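Local coordinates for protein tryptophane-5-halogenase (PDB 5UAO) that probably catalyses the flavin-dependent chlorination of tryptophan at the 5-position of its indole ring during biosynthesis of the lanthipeptide NAI-107, at residues Arg98-Leu103 against Leu503-Ala508; Tyr450-Ala455 against Tyr460-Val465; Leu133-Asn138 against Glu486-Arg491; Pro90-Gln95 against Ala189-Val194. All blocks are in the same frame, centred on the assembly; numbering follows the deposited sequence.

How the contacts relate
Contacts 1, 3 and 4 join elements far apart in sequence, contact 2 two successive helices. Contacts 1 and 4 touch directly: helix 90-97 runs into strand 100-102, and W101 NE1 of contact 1 lies 2.9 Å from Y94 OH of contact 4, a probable hydrogen bond, while P99 packs on F93 and Y94. In contact 1 the side chain of T100 lies about 11 Å from the bound FAD. Contacts 2 and 3 lie on the same side of the chain's centre, their nearest atoms about 10 Å apart; helix 461-471 of contact 2 precedes helix 485-501 of contact 3. Contacts 3 and 4 are the most distant pair, about 46 Å between centres.

Contact 1: Arg98-Leu103 against Leu503-Ala508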
loop_
_atom_site.group_PDB
_atom_site.type_symbol
_atom_site.label_atom_id
_atom_site.label_comp_id
_atom_site.label_asym_id
_atom_site.label_seq_id
_atom_site.Cartn_x
_atom_site.Cartn_y
_atom_site.Cartn_z
ATOM N N ARG A 98 -24.547 -18.844 -18.779
ATOM C CA ARG A 98 -23.944 -18.947 -20.070
ATOM C C ARG A 98 -22.874 -17.863 -20.354
ATOM O O ARG A 98 -22.943 -17.178 -21.343
ATOM C CB ARG A 98 -25.023 -19.023 -21.172
ATOM C CG ARG A 98 -25.798 -20.378 -21.153
ATOM C CD ARG A 98 -27.040 -20.426 -22.057
ATOM N NE ARG A 98 -26.890 -19.551 -23.220
ATOM C CZ ARG A 98 -27.883 -18.959 -23.884
ATOM N NH1 ARG A 98 -29.164 -19.197 -23.555
ATOM N NH2 ARG A 98 -27.581 -18.124 -24.900
ATOM N N PRO A 99 -21.801 -17.835 -19.551
ATOM C CA PRO A 99 -20.812 -16.781 -19.684
ATOM C C PRO A 99 -19.945 -17.007 -20.893
ATOM O O PRO A 99 -19.836 -18.156 -21.390
ATOM C CB PRO A 99 -19.942 -16.970 -18.454
ATOM C CG PRO A 99 -20.001 -18.501 -18.243
ATOM C CD PRO A 99 -21.446 -18.767 -18.481
ATOM N N THR A 100 -19.362 -15.914 -21.387
ATOM C CA THR A 100 -18.196 -15.943 -22.236
ATOM C C THR A 100 -16.952 -15.417 -21.521
ATOM O O THR A 100 -17.005 -14.973 -20.344
ATOM C CB THR A 100 -18.398 -15.127 -23.505
ATOM O OG1 THR A 100 -18.720 -13.827 -23.115
ATOM C CG2 THR A 100 -19.531 -15.688 -24.296
ATOM N N TRP A 101 -15.830 -15.487 -22.216
ATOM C CA TRP A 101 -14.572 -15.280 -21.615
ATOM C C TRP A 101 -13.969 -13.981 -22.086
ATOM O O TRP A 101 -14.031 -13.638 -23.280
ATOM C CB TRP A 101 -13.575 -16.420 -21.878
ATOM C CG TRP A 101 -13.934 -17.718 -21.236
ATOM C CD1 TRP A 101 -14.774 -17.953 -20.185
ATOM C CD2 TRP A 101 -13.491 -18.992 -21.692
ATOM N NE1 TRP A 101 -14.860 -19.355 -19.942
ATOM C CE2 TRP A 101 -14.088 -19.987 -20.868
ATOM C CE3 TRP A 101 -12.645 -19.386 -22.724
ATOM C CZ2 TRP A 101 -13.808 -21.362 -21.026
ATOM C CZ3 TRP A 101 -12.370 -20.738 -22.869
ATOM C CH2 TRP A 101 -12.961 -21.706 -22.022
ATOM N N LYS A 102 -13.331 -13.326 -21.135
ATOM C CA LYS A 102 -12.642 -12.016 -21.380
ATOM C C LYS A 102 -11.161 -12.148 -20.980
ATOM O O LYS A 102 -10.842 -12.355 -19.818
ATOM C CB LYS A 102 -13.345 -10.950 -20.601
ATOM C CG LYS A 102 -12.735 -9.575 -20.764
ATOM C CD LYS A 102 -13.215 -8.631 -19.669
ATOM C CE LYS A 102 -12.565 -7.279 -19.798
ATOM N NZ LYS A 102 -12.916 -6.455 -18.616
ATOM N N LEU A 103 -10.282 -12.162 -21.971
ATOM C CA LEU A 103 -8.854 -12.289 -21.818
ATOM C C LEU A 103 -8.244 -10.901 -21.629
ATOM O O LEU A 103 -7.064 -10.739 -21.204
ATOM C CB LEU A 103 -8.235 -12.916 -23.087
ATOM C CG LEU A 103 -8.647 -14.353 -23.409
ATOM C CD1 LEU A 103 -7.874 -14.918 -24.563
ATOM C CD2 LEU A 103 -8.424 -15.192 -22.188
ATOM N N LEU A 503 -7.852 -23.050 -29.460
ATOM C CA LEU A 503 -9.187 -23.216 -30.045
ATOM C C LEU A 503 -9.856 -21.819 -30.236
ATOM O O LEU A 503 -9.459 -20.830 -29.633
ATOM C CB LEU A 503 -10.035 -24.130 -29.151
ATOM C CG LEU A 503 -9.521 -25.597 -28.955
ATOM C CD1 LEU A 503 -10.455 -26.362 -28.063
ATOM C CD2 LEU A 503 -9.387 -26.306 -30.282
ATOM N N ARG A 504 -10.830 -21.772 -31.105
ATOM C CA ARG A 504 -11.808 -20.694 -31.089
ATOM C C ARG A 504 -12.579 -20.795 -29.854
ATOM O O ARG A 504 -12.820 -21.931 -29.379
ATOM C CB ARG A 504 -12.746 -20.812 -32.247
ATOM C CG ARG A 504 -12.009 -20.599 -33.551
ATOM C CD ARG A 504 -11.443 -19.201 -33.705
ATOM N NE ARG A 504 -10.821 -19.095 -35.030
ATOM C CZ ARG A 504 -9.963 -18.137 -35.409
ATOM N NH1 ARG A 504 -9.601 -17.153 -34.596
ATOM N NH2 ARG A 504 -9.465 -18.150 -36.627
ATOM N N GLN A 505 -13.088 -19.654 -29.364
ATOM C CA GLN A 505 -13.751 -19.677 -28.038
ATOM C C GLN A 505 -14.953 -20.624 -27.991
ATOM O O GLN A 505 -15.213 -21.306 -26.975
ATOM C CB GLN A 505 -14.119 -18.244 -27.577
ATOM C CG GLN A 505 -15.015 -18.241 -26.398
ATOM C CD GLN A 505 -15.295 -16.879 -25.739
ATOM O OE1 GLN A 505 -15.213 -15.764 -26.327
ATOM N NE2 GLN A 505 -15.708 -16.991 -24.552
ATOM N N SER A 506 -15.730 -20.641 -29.057
ATOM C CA SER A 506 -17.013 -21.238 -28.989
ATOM C C SER A 506 -16.841 -22.797 -28.724
ATOM O O SER A 506 -17.551 -23.390 -27.853
ATOM C CB SER A 506 -17.782 -20.948 -30.291
ATOM O OG SER A 506 -19.068 -21.570 -30.202
ATOM N N GLU A 507 -15.841 -23.394 -29.373
ATOM C CA GLU A 507 -15.493 -24.826 -29.166
ATOM C C GLU A 507 -15.026 -25.106 -27.721
ATOM O O GLU A 507 -15.399 -26.096 -27.076
ATOM C CB GLU A 507 -14.387 -25.257 -30.136
ATOM C CG GLU A 507 -14.206 -26.792 -30.163
ATOM C CD GLU A 507 -13.179 -27.277 -31.185
ATOM O OE1 GLU A 507 -12.897 -26.531 -32.167
ATOM O OE2 GLU A 507 -12.633 -28.409 -30.988
ATOM N N ALA A 508 -14.229 -24.182 -27.199
ATOM C CA ALA A 508 -13.720 -24.308 -25.862
ATOM C C ALA A 508 -14.788 -24.182 -24.778
ATOM O O ALA A 508 -14.717 -24.912 -23.779
ATOM C CB ALA A 508 -12.597 -23.308 -25.650
#
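The two-stranded antiparallel sheet formed by strands 100-102 and 173-175 receives the first turn of helix 505-514 here, with T100 and W101 meeting Q505 and A508. Q505 sends an extended chain, its CG anti to the backbone N (chi1 169°), straight to the strand, and its amide end arrives beside the backbone N of W101 and the CB of T100. The amide lies nearly parallel to the indole, the two planes only 21° apart. Farther out on the same ring, W101 CZ3 rests 3.8 Å from A508 CB, so the six-membered half of the indole packs on the helix while the half nearer the strand adjoins Q505. T100 OG1 is held by P288 O and H175 ND1. All four touching residues are buried. Other neighbours also pack on the indole: Y512, one turn beyond A508, meets it edge-to-face, L509 of the same helix touches both T100 and W101, and V156 of strand 156-159 packs against W101 and A508.

Contact 2: Tyr450-Ala455 against Tyr460-Val465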
loop_
_atom_site.group_PDB
_atom_site.type_symbol
_atom_site.label_atom_id
_atom_site.label_comp_id
_atom_site.label_asym_id
_atom_site.label_seq_id
_atom_site.Cartn_x
_atom_site.Cartn_y
_atom_site.Cartn_z
ATOM N N TYR A 450 7.950 0.137 -6.458
ATOM C CA TYR A 450 7.217 0.276 -5.204
ATOM C C TYR A 450 6.682 1.735 -4.916
ATOM O O TYR A 450 5.530 1.937 -4.443
ATOM C CB TYR A 450 8.119 -0.222 -4.039
ATOM C CG TYR A 450 7.317 -0.447 -2.800
ATOM C CD1 TYR A 450 7.089 0.602 -1.915
ATOM C CD2 TYR A 450 6.664 -1.666 -2.567
ATOM C CE1 TYR A 450 6.294 0.436 -0.793
ATOM C CE2 TYR A 450 5.863 -1.833 -1.455
ATOM C CZ TYR A 450 5.688 -0.779 -0.572
ATOM O OH TYR A 450 4.912 -0.918 0.541
ATOM N N LEU A 451 7.488 2.757 -5.192
ATOM C CA LEU A 451 7.020 4.125 -5.006
ATOM C C LEU A 451 5.861 4.466 -5.985
ATOM O O LEU A 451 4.814 4.955 -5.585
ATOM C CB LEU A 451 8.183 5.102 -5.180
ATOM C CG LEU A 451 7.989 6.556 -4.799
ATOM C CD1 LEU A 451 9.359 7.120 -4.457
ATOM C CD2 LEU A 451 7.390 7.355 -5.933
ATOM N N ALA A 452 6.061 4.135 -7.257
ATOM C CA ALA A 452 5.074 4.346 -8.316
ATOM C C ALA A 452 3.724 3.648 -8.068
ATOM O O ALA A 452 2.647 4.200 -8.314
ATOM C CB ALA A 452 5.658 3.848 -9.593
ATOM N N ASP A 453 3.827 2.399 -7.650
ATOM C CA ASP A 453 2.718 1.571 -7.235
ATOM C C ASP A 453 1.616 2.308 -6.500
ATOM O O ASP A 453 0.447 2.062 -6.746
ATOM C CB ASP A 453 3.224 0.563 -6.242
ATOM C CG ASP A 453 3.003 -0.820 -6.672
ATOM O OD1 ASP A 453 1.816 -1.153 -6.878
ATOM O OD2 ASP A 453 4.018 -1.571 -6.760
ATOM N N GLY A 454 1.998 3.173 -5.564
ATOM C CA GLY A 454 1.048 3.790 -4.667
ATOM C C GLY A 454 0.049 4.635 -5.402
ATOM O O GLY A 454 -1.015 4.849 -4.904
ATOM N N ALA A 455 0.381 5.080 -6.615
ATOM C CA ALA A 455 -0.562 5.859 -7.446
ATOM C C ALA A 455 -1.417 5.030 -8.412
ATOM O O ALA A 455 -2.331 5.552 -9.049
ATOM C CB ALA A 455 0.217 6.895 -8.237
ATOM N N TYR A 460 -5.537 -3.101 -11.165
ATOM C CA TYR A 460 -5.076 -2.855 -12.551
ATOM C C TYR A 460 -3.554 -2.665 -12.580
ATOM O O TYR A 460 -2.893 -3.056 -13.544
ATOM C CB TYR A 460 -5.832 -1.623 -13.139
ATOM C CG TYR A 460 -7.319 -1.837 -13.209
ATOM C CD1 TYR A 460 -7.916 -2.468 -14.302
ATOM C CD2 TYR A 460 -8.156 -1.415 -12.155
ATOM C CE1 TYR A 460 -9.307 -2.722 -14.321
ATOM C CE2 TYR A 460 -9.509 -1.641 -12.172
ATOM C CZ TYR A 460 -10.085 -2.328 -13.239
ATOM O OH TYR A 460 -11.445 -2.492 -13.248
ATOM N N GLY A 461 -3.033 -1.969 -11.567
ATOM C CA GLY A 461 -1.602 -1.935 -11.267
ATOM C C GLY A 461 -0.829 -1.063 -12.223
ATOM O O GLY A 461 -1.399 -0.436 -13.144
ATOM N N LEU A 462 0.480 -1.014 -11.998
ATOM C CA LEU A 462 1.375 -0.285 -12.834
ATOM C C LEU A 462 1.342 -0.814 -14.246
ATOM O O LEU A 462 1.508 -0.034 -15.191
ATOM C CB LEU A 462 2.821 -0.404 -12.357
ATOM C CG LEU A 462 3.169 0.458 -11.191
ATOM C CD1 LEU A 462 4.614 0.160 -10.873
ATOM C CD2 LEU A 462 2.933 1.937 -11.527
ATOM N N GLU A 463 1.162 -2.126 -14.393
ATOM C CA GLU A 463 1.092 -2.739 -15.731
ATOM C C GLU A 463 -0.074 -2.154 -16.549
ATOM O O GLU A 463 0.030 -1.931 -17.739
ATOM C CB GLU A 463 1.079 -4.309 -15.663
ATOM C CG GLU A 463 -0.066 -5.006 -14.940
ATOM C CD GLU A 463 0.056 -5.060 -13.390
ATOM O OE1 GLU A 463 0.954 -4.401 -12.831
ATOM O OE2 GLU A 463 -0.768 -5.748 -12.713
ATOM N N GLY A 464 -1.190 -1.861 -15.905
ATOM C CA GLY A 464 -2.310 -1.306 -16.610
ATOM C C GLY A 464 -2.026 0.120 -17.046
ATOM O O GLY A 464 -2.357 0.533 -18.171
ATOM N N VAL A 465 -1.415 0.878 -16.157
ATOM C CA VAL A 465 -1.014 2.280 -16.488
ATOM C C VAL A 465 -0.004 2.282 -17.648
ATOM O O VAL A 465 -0.172 3.028 -18.630
ATOM C CB VAL A 465 -0.410 3.007 -15.270
ATOM C CG1 VAL A 465 0.074 4.417 -15.656
ATOM C CG2 VAL A 465 -1.480 3.105 -14.155
HETATM O O HOH W 1 1.381 -2.457 -9.738
#
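L462 N hands its hydrogen to a water whose oxygen lies 2.8 Å away, and that water in turn donates to D453 OD1 across a longer 3.2 Å. L462 stands in the opening turn of helix 461-471, where amide hydrogens usually lack an acceptor one turn earlier, and the water serves as one here. Behind this bridge the contact is apolar. The L462 side chain points at helix 446-453, its CG anti to the carbonyl carbon (chi1 -78°), and both methyls come down on A452: CD2 is 3.8 Å from A452 CB and CD1 is 4.0 Å from it. CD1 also lies 4.0 Å from the backbone D453 N, so the leucine rests on the main chain as well as on the alanine. Two consecutive helices joined by a short connection are thereby closed against each other, D453 CA and L462 CA standing 6.0 Å apart. Cutting L462 back to an alanine is likely to open a gap over A452 and leave the two helices without this apolar contact. L431 of helix 429-437 packs on A452, and T442 touches L462. On another side of helix 446-453, Y450 and L451 pack on L458 and I368 of the second subunit.

Contact 3: Leu133-Asn138 against Glu486-Arg491; sequences LRETGN and EQWRAR
E135 and R489 form a salt bridge between helix 129-136 and helix 485-501, with W488 packed against the aliphatic part of E135. R489 NH1 donates to E135 OE1 at 3.1 Å along an almost straight line, 168° at the hydrogen. The oxygen lies in the guanidinium plane, whereas the nitrogen meets the carboxylate on its syn side but out of its plane; the carboxylate and guanidinium planes are 70° apart. NH1 of R489 is also only 3.2 Å from E135 OE2. The aliphatic part of E135 does separate work: its CG lies 3.6 Å from CZ3 of W488, approaching the indole obliquely, and the bend at chi2 (-74°) then carries the carboxylate across to the arginine. In the next shell, W488 NE1 is hydrogen-bonded to G128 O, which helps fix the rotation of the indole, and R489 CG sits at the edge of the same ring. E486 completes a salt-bridge network, though weakly: its OE2 is a long 4.0 Å from R489 NH2 and well out of the guanidinium plane, a matter of charge alone. Helix 129-136 gives way at G137, whose phi is positive, and an ST turn spans this exit: N138 N donates to T136 OG1 at 3.3 Å.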
loop_
_atom_site.group_PDB
_atom_site.type_symbol
_atom_site.label_atom_id
_atom_site.label_comp_id
_atom_site.label_asym_id
_atom_site.label_seq_id
_atom_site.Cartn_x
_atom_site.Cartn_y
_atom_site.Cartn_z
ATOM N N LEU A 133 7.711 -3.666 -27.868
ATOM C CA LEU A 133 7.833 -2.311 -28.504
ATOM C C LEU A 133 9.036 -2.187 -29.479
ATOM O O LEU A 133 8.942 -1.624 -30.593
ATOM C CB LEU A 133 7.912 -1.213 -27.459
ATOM C CG LEU A 133 6.516 -0.958 -26.799
ATOM C CD1 LEU A 133 6.790 -0.417 -25.385
ATOM C CD2 LEU A 133 5.604 -0.080 -27.665
ATOM N N ARG A 134 10.163 -2.721 -29.072
ATOM C CA ARG A 134 11.381 -2.617 -29.933
ATOM C C ARG A 134 11.238 -3.456 -31.211
ATOM O O ARG A 134 11.622 -3.046 -32.270
ATOM C CB ARG A 134 12.576 -3.101 -29.149
ATOM C CG ARG A 134 13.024 -2.190 -28.046
ATOM C CD ARG A 134 14.100 -2.875 -27.229
ATOM N NE ARG A 134 15.351 -3.051 -27.962
ATOM C CZ ARG A 134 16.327 -2.150 -28.072
ATOM N NH1 ARG A 134 16.227 -0.952 -27.518
ATOM N NH2 ARG A 134 17.432 -2.457 -28.761
ATOM N N GLU A 135 10.695 -4.650 -31.093
ATOM C CA GLU A 135 10.601 -5.601 -32.199
ATOM C C GLU A 135 9.377 -5.386 -33.041
ATOM O O GLU A 135 9.432 -5.709 -34.224
ATOM C CB GLU A 135 10.604 -7.042 -31.712
ATOM C CG GLU A 135 11.782 -7.406 -30.816
ATOM C CD GLU A 135 13.112 -7.554 -31.568
ATOM O OE1 GLU A 135 13.099 -7.980 -32.731
ATOM O OE2 GLU A 135 14.172 -7.250 -30.984
ATOM N N THR A 136 8.265 -4.858 -32.477
ATOM C CA THR A 136 7.027 -4.738 -33.243
ATOM C C THR A 136 6.442 -3.362 -33.374
ATOM O O THR A 136 5.566 -3.138 -34.207
ATOM C CB THR A 136 5.924 -5.680 -32.756
ATOM O OG1 THR A 136 5.206 -5.119 -31.612
ATOM C CG2 THR A 136 6.518 -6.979 -32.449
ATOM N N GLY A 137 6.934 -2.400 -32.632
ATOM C CA GLY A 137 6.380 -1.099 -32.744
ATOM C C GLY A 137 5.104 -0.899 -31.897
ATOM O O GLY A 137 4.569 0.199 -31.843
ATOM N N ASN A 138 4.677 -1.919 -31.184
ATOM C CA ASN A 138 3.447 -1.828 -30.336
ATOM C C ASN A 138 3.525 -2.852 -29.163
ATOM O O ASN A 138 4.526 -3.563 -28.988
ATOM C CB ASN A 138 2.276 -2.069 -31.301
ATOM C CG ASN A 138 0.943 -1.612 -30.782
ATOM O OD1 ASN A 138 0.779 -1.230 -29.642
ATOM N ND2 ASN A 138 -0.029 -1.615 -31.659
ATOM N N GLU A 486 17.535 -11.567 -28.796
ATOM C CA GLU A 486 17.234 -12.916 -29.241
ATOM C C GLU A 486 16.549 -13.725 -28.202
ATOM O O GLU A 486 15.805 -14.626 -28.520
ATOM C CB GLU A 486 18.523 -13.678 -29.656
ATOM C CG GLU A 486 19.723 -13.475 -28.736
ATOM C CD GLU A 486 20.550 -12.226 -29.101
ATOM O OE1 GLU A 486 21.788 -12.296 -28.921
ATOM O OE2 GLU A 486 19.994 -11.180 -29.559
ATOM N N GLN A 487 16.822 -13.458 -26.935
ATOM C CA GLN A 487 16.075 -14.122 -25.892
ATOM C C GLN A 487 14.585 -13.716 -25.887
ATOM O O GLN A 487 13.703 -14.586 -25.743
ATOM C CB GLN A 487 16.763 -13.895 -24.528
ATOM C CG GLN A 487 18.120 -14.632 -24.530
ATOM C CD GLN A 487 18.048 -16.020 -25.227
ATOM O OE1 GLN A 487 17.371 -16.940 -24.741
ATOM N NE2 GLN A 487 18.702 -16.154 -26.394
ATOM N N TRP A 488 14.303 -12.419 -26.028
ATOM C CA TRP A 488 12.897 -11.965 -26.109
ATOM C C TRP A 488 12.241 -12.649 -27.299
ATOM O O TRP A 488 11.184 -13.262 -27.159
ATOM C CB TRP A 488 12.799 -10.455 -26.284
ATOM C CG TRP A 488 11.371 -10.014 -26.303
ATOM C CD1 TRP A 488 10.625 -9.617 -25.220
ATOM C CD2 TRP A 488 10.512 -9.921 -27.437
ATOM N NE1 TRP A 488 9.341 -9.325 -25.600
ATOM C CE2 TRP A 488 9.231 -9.492 -26.955
ATOM C CE3 TRP A 488 10.648 -10.209 -28.792
ATOM C CZ2 TRP A 488 8.124 -9.320 -27.808
ATOM C CZ3 TRP A 488 9.536 -10.002 -29.643
ATOM C CH2 TRP A 488 8.284 -9.574 -29.125
ATOM N N ARG A 489 12.908 -12.561 -28.456
ATOM C CA ARG A 489 12.419 -13.165 -29.671
ATOM C C ARG A 489 12.104 -14.659 -29.534
ATOM O O ARG A 489 11.023 -15.128 -30.020
ATOM C CB ARG A 489 13.374 -12.921 -30.840
ATOM C CG ARG A 489 13.288 -11.522 -31.397
ATOM C CD ARG A 489 13.936 -11.363 -32.762
ATOM N NE ARG A 489 15.396 -11.532 -32.717
ATOM C CZ ARG A 489 16.305 -10.562 -32.707
ATOM N NH1 ARG A 489 15.973 -9.260 -32.712
ATOM N NH2 ARG A 489 17.597 -10.920 -32.718
ATOM N N ALA A 490 12.970 -15.404 -28.833
ATOM C CA ALA A 490 12.698 -16.838 -28.642
ATOM C C ALA A 490 11.437 -17.057 -27.845
ATOM O O ALA A 490 10.654 -17.927 -28.151
ATOM C CB ALA A 490 13.865 -17.527 -27.936
ATOM N N ARG A 491 11.294 -16.304 -26.772
ATOM C CA ARG A 491 10.167 -16.454 -25.883
ATOM C C ARG A 491 8.879 -16.033 -26.612
ATOM O O ARG A 491 7.803 -16.580 -26.318
ATOM C CB ARG A 491 10.417 -15.560 -24.670
ATOM C CG ARG A 491 9.570 -15.820 -23.452
ATOM C CD ARG A 491 10.375 -15.385 -22.236
ATOM N NE ARG A 491 10.692 -13.990 -22.429
ATOM C CZ ARG A 491 11.823 -13.379 -22.147
ATOM N NH1 ARG A 491 12.860 -14.006 -21.605
ATOM N NH2 ARG A 491 11.909 -12.089 -22.428
#

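Contact 4: Pro90-Gln95 against Ala189-Val194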
loop_
_atom_site.group_PDB
_atom_site.type_symbol
_atom_site.label_atom_id
_atom_site.label_comp_id
_atom_site.label_asym_id
_atom_site.label_seq_id
_atom_site.Cartn_x
_atom_site.Cartn_y
_atom_site.Cartn_z
ATOM N N PRO A 90 -19.554 -24.026 -10.346
ATOM C CA PRO A 90 -19.292 -23.538 -11.713
ATOM C C PRO A 90 -20.065 -24.180 -12.813
ATOM O O PRO A 90 -20.366 -23.504 -13.783
ATOM C CB PRO A 90 -17.809 -23.773 -11.906
ATOM C CG PRO A 90 -17.376 -24.671 -10.820
ATOM C CD PRO A 90 -18.317 -24.479 -9.669
ATOM N N ALA A 91 -20.407 -25.472 -12.688
ATOM C CA ALA A 91 -21.167 -26.124 -13.742
ATOM C C ALA A 91 -22.565 -25.506 -13.812
ATOM O O ALA A 91 -23.083 -25.167 -14.888
ATOM C CB ALA A 91 -21.222 -27.660 -13.500
ATOM N N GLU A 92 -23.166 -25.310 -12.660
ATOM C CA GLU A 92 -24.466 -24.664 -12.574
ATOM C C GLU A 92 -24.465 -23.221 -13.081
ATOM O O GLU A 92 -25.386 -22.783 -13.755
ATOM C CB GLU A 92 -24.958 -24.655 -11.121
ATOM C CG GLU A 92 -26.430 -24.267 -10.972
ATOM C CD GLU A 92 -26.924 -24.327 -9.522
ATOM O OE1 GLU A 92 -26.403 -23.568 -8.655
ATOM O OE2 GLU A 92 -27.859 -25.136 -9.275
ATOM N N PHE A 93 -23.451 -22.493 -12.702
ATOM C CA PHE A 93 -23.255 -21.106 -13.199
ATOM C C PHE A 93 -23.174 -21.101 -14.716
ATOM O O PHE A 93 -23.868 -20.300 -15.413
ATOM C CB PHE A 93 -22.018 -20.486 -12.576
ATOM C CG PHE A 93 -21.748 -19.078 -13.018
ATOM C CD1 PHE A 93 -22.419 -18.035 -12.448
ATOM C CD2 PHE A 93 -20.775 -18.812 -13.990
ATOM C CE1 PHE A 93 -22.162 -16.725 -12.832
ATOM C CE2 PHE A 93 -20.532 -17.518 -14.373
ATOM C CZ PHE A 93 -21.231 -16.483 -13.792
ATOM N N TYR A 94 -22.390 -22.014 -15.261
ATOM C CA TYR A 94 -22.258 -22.054 -16.706
ATOM C C TYR A 94 -23.569 -22.420 -17.395
ATOM O O TYR A 94 -23.938 -21.903 -18.478
ATOM C CB TYR A 94 -21.139 -22.992 -17.171
ATOM C CG TYR A 94 -19.776 -22.332 -17.292
ATOM C CD1 TYR A 94 -19.137 -21.806 -16.199
ATOM C CD2 TYR A 94 -19.098 -22.312 -18.488
ATOM C CE1 TYR A 94 -17.902 -21.237 -16.292
ATOM C CE2 TYR A 94 -17.834 -21.755 -18.590
ATOM C CZ TYR A 94 -17.261 -21.193 -17.508
ATOM O OH TYR A 94 -16.004 -20.660 -17.628
ATOM N N GLN A 95 -24.296 -23.291 -16.751
ATOM C CA GLN A 95 -25.540 -23.737 -17.303
ATOM C C GLN A 95 -26.588 -22.610 -17.291
ATOM O O GLN A 95 -27.327 -22.445 -18.226
ATOM C CB GLN A 95 -26.021 -24.955 -16.468
ATOM C CG GLN A 95 -27.345 -25.543 -16.883
ATOM C CD GLN A 95 -27.306 -26.007 -18.325
ATOM O OE1 GLN A 95 -26.233 -26.351 -18.856
ATOM N NE2 GLN A 95 -28.468 -26.010 -18.978
ATOM N N ALA A 189 -30.410 -16.925 -4.063
ATOM C CA ALA A 189 -30.739 -16.297 -2.794
ATOM C C ALA A 189 -31.978 -16.967 -2.126
ATOM O O ALA A 189 -31.974 -17.228 -0.915
ATOM C CB ALA A 189 -31.009 -14.806 -3.022
ATOM N N ALA A 190 -32.984 -17.292 -2.944
ATOM C CA ALA A 190 -34.202 -17.935 -2.423
ATOM C C ALA A 190 -33.889 -19.338 -1.926
ATOM O O ALA A 190 -34.328 -19.732 -0.867
ATOM C CB ALA A 190 -35.257 -18.001 -3.503
ATOM N N ARG A 191 -33.090 -20.063 -2.680
ATOM C CA ARG A 191 -32.722 -21.395 -2.311
ATOM C C ARG A 191 -31.911 -21.383 -1.027
ATOM O O ARG A 191 -31.969 -22.300 -0.262
ATOM C CB ARG A 191 -31.862 -21.958 -3.403
ATOM C CG ARG A 191 -31.479 -23.385 -3.222
ATOM C CD ARG A 191 -31.101 -23.944 -4.601
ATOM N NE ARG A 191 -29.676 -23.910 -4.822
ATOM C CZ ARG A 191 -29.078 -23.888 -6.013
ATOM N NH1 ARG A 191 -29.771 -23.844 -7.138
ATOM N NH2 ARG A 191 -27.753 -23.891 -6.051
ATOM N N ARG A 192 -31.126 -20.354 -0.802
ATOM C CA ARG A 192 -30.335 -20.279 0.396
ATOM C C ARG A 192 -30.947 -19.561 1.578
ATOM O O ARG A 192 -30.261 -19.367 2.569
ATOM C CB ARG A 192 -29.015 -19.647 0.047
ATOM C CG ARG A 192 -28.225 -20.534 -0.879
ATOM C CD ARG A 192 -26.939 -19.867 -1.225
ATOM N NE ARG A 192 -26.104 -20.611 -2.159
ATOM C CZ ARG A 192 -24.871 -20.233 -2.478
ATOM N NH1 ARG A 192 -24.354 -19.108 -1.966
ATOM N NH2 ARG A 192 -24.167 -20.941 -3.333
ATOM N N GLY A 193 -32.219 -19.216 1.526
ATOM C CA GLY A 193 -32.914 -18.694 2.725
ATOM C C GLY A 193 -32.900 -17.166 2.886
ATOM O O GLY A 193 -33.271 -16.622 3.931
ATOM N N VAL A 194 -32.445 -16.448 1.873
ATOM C CA VAL A 194 -32.624 -14.978 1.878
ATOM C C VAL A 194 -34.138 -14.716 1.761
ATOM O O VAL A 194 -34.779 -15.289 0.855
ATOM C CB VAL A 194 -31.851 -14.300 0.720
ATOM C CG1 VAL A 194 -32.226 -12.836 0.617
ATOM C CG2 VAL A 194 -30.341 -14.405 0.930
#
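R191 and E92 carry the whole of this surface contact, reaching for each other from backbones whose CA atoms are 13.6 Å apart. The guanidinium grips the carboxylate end-on with two nitrogens, one to each oxygen. R191 NH2 to E92 OE1 is the straighter bond, 3.0 Å and 172° at the hydrogen, lying near the guanidinium plane and using the syn lone pair of the oxygen. R191 NH1 to E92 OE2, at 3.1 Å, bends to 140° and is tilted from both planes, because the two flat groups are twisted against each other. E92 spans its part of the distance with an extended chain, and R191 bends at chi3, which turns NH1 and NH2 toward the carboxylate. Each partner has a second tie: Y184 OH is hydrogen-bonded to E92 OE1, and E187 forms a salt bridge with R191 NH1. Were E92 replaced by an alanine, R191 would probably lose both bonds to the carboxylate and Y184 OH its partner there. Just past R191, a Schellman motif with G193 as its C-prime residue ends helix 178-191. The bridge joins that helix, which packs on helix 39-51 through A189, to helix 90-97, backed by helices 76-85 and 517-524.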